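Local coordinates for glutathione peroxidase (Hypocrea jecorina, PDB 6VPD), which probably reduces hydroperoxides to alcohols with electrons from thioredoxin, as a thioredoxin-dependent member of the glutathione peroxidase family, at residues Ala26-Phe29 and Phe30-Lys33. Residues are numbered along the deposited sequence; the frame is centred on the assembly and turned at random.
Sequences ATSF and FDFK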
# COMPACT_ATOMS: atom_id res chain seq x y z
N ALA A 26 -26.45 2.38 14.08
CA ALA A 26 -27.15 3.63 14.42
C ALA A 26 -26.21 4.68 15.01
O ALA A 26 -26.61 5.83 15.24
CB ALA A 26 -28.30 3.36 15.39
N THR A 27 -24.96 4.30 15.25
CA THR A 27 -23.96 5.27 15.63
C THR A 27 -23.61 6.13 14.42
O THR A 27 -23.71 5.71 13.26
CB THR A 27 -22.71 4.57 16.17
OG1 THR A 27 -23.09 3.39 16.87
CG2 THR A 27 -21.96 5.48 17.12
N SER A 28 -23.22 7.37 14.71
CA SER A 28 -22.76 8.29 13.70
C SER A 28 -21.36 8.74 14.09
O SER A 28 -21.03 8.82 15.27
CB SER A 28 -23.66 9.50 13.58
OG SER A 28 -22.93 10.66 13.93
N PHE A 29 -20.57 9.04 13.07
CA PHE A 29 -19.21 9.51 13.28
C PHE A 29 -19.19 10.68 14.24
O PHE A 29 -18.31 10.78 15.09
CB PHE A 29 -18.60 9.88 11.92
CG PHE A 29 -17.29 10.58 12.00
CD1 PHE A 29 -16.10 9.86 12.13
CD2 PHE A 29 -17.22 11.95 11.89
CE1 PHE A 29 -14.87 10.51 12.16
CE2 PHE A 29 -16.01 12.60 11.93
CZ PHE A 29 -14.82 11.88 12.06
N PHE A 30 -20.18 11.56 14.15
CA PHE A 30 -20.15 12.72 15.03
C PHE A 30 -20.51 12.40 16.49
O PHE A 30 -20.49 13.32 17.32
CB PHE A 30 -21.07 13.81 14.45
CG PHE A 30 -20.81 14.11 12.98
CD1 PHE A 30 -19.68 14.81 12.58
CD2 PHE A 30 -21.71 13.69 12.00
CE1 PHE A 30 -19.46 15.09 11.23
CE2 PHE A 30 -21.49 13.96 10.66
CZ PHE A 30 -20.36 14.67 10.28
N ASP A 31 -20.80 11.14 16.83
CA ASP A 31 -20.94 10.72 18.22
C ASP A 31 -19.59 10.64 18.95
O ASP A 31 -19.57 10.53 20.18
CB ASP A 31 -21.64 9.35 18.33
CG ASP A 31 -23.12 9.39 17.88
OD1 ASP A 31 -23.66 10.50 17.77
OD2 ASP A 31 -23.72 8.31 17.65
N PHE A 32 -18.47 10.66 18.23
CA PHE A 32 -17.21 10.28 18.86
C PHE A 32 -16.46 11.51 19.35
O PHE A 32 -16.68 12.63 18.90
CB PHE A 32 -16.34 9.50 17.89
CG PHE A 32 -16.75 8.06 17.72
CD1 PHE A 32 -17.67 7.70 16.76
CD2 PHE A 32 -16.17 7.06 18.51
CE1 PHE A 32 -18.04 6.37 16.61
CE2 PHE A 32 -16.52 5.74 18.36
CZ PHE A 32 -17.46 5.39 17.41
N LYS A 33 -15.57 11.27 20.32
CA LYS A 33 -14.63 12.26 20.83
C LYS A 33 -13.23 11.72 20.60
O LYS A 33 -13.00 10.51 20.69
CB LYS A 33 -14.85 12.54 22.33
CG LYS A 33 -16.22 13.07 22.69
CD LYS A 33 -17.21 11.92 22.97
CE LYS A 33 -18.61 12.46 23.25
NZ LYS A 33 -19.49 11.44 23.92
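Phe29 sets CG anti to its backbone N (chi1 171°), whereas Phe30 holds CG beside its backbone N (chi1 -51°), and these choices bring the rings into an edge-to-face pair. Phe29 CD2 lies over one face of the Phe30 ring, toward its rim and 3.8 Å from Phe30 CD1, with the planes at 79°. The backbone from Ser28 to Phe32 makes a short 3-10 turn: Asp31 N donates to Ser28 O at 2.8 Å and Phe32 N to Phe29 O at 3.1 Å. In this thioredoxin-fold protein the turn leads into strand 33-35, and both rings rest on Val52 of strand 51-58, apolar company that suits phenylalanine. An alanine in place of Phe30 would probably leave the edge of Phe29 without its aromatic face and open a gap against Val52 and Tyr47. Ser28 stands just before the 3-10 segment, its small side chain taking a weak bond at OG from Phe30 N, and exposed Asp31 folds its carboxylate back so that OD2 accepts Ser28 N, from above the carboxylate plane, in a nearly straight bond of 3.1 Å, resembling one half of a capping box. Phe32 presents its ring edge to Phe29 O, while its ring meets that of Trp137 in helix 133-141.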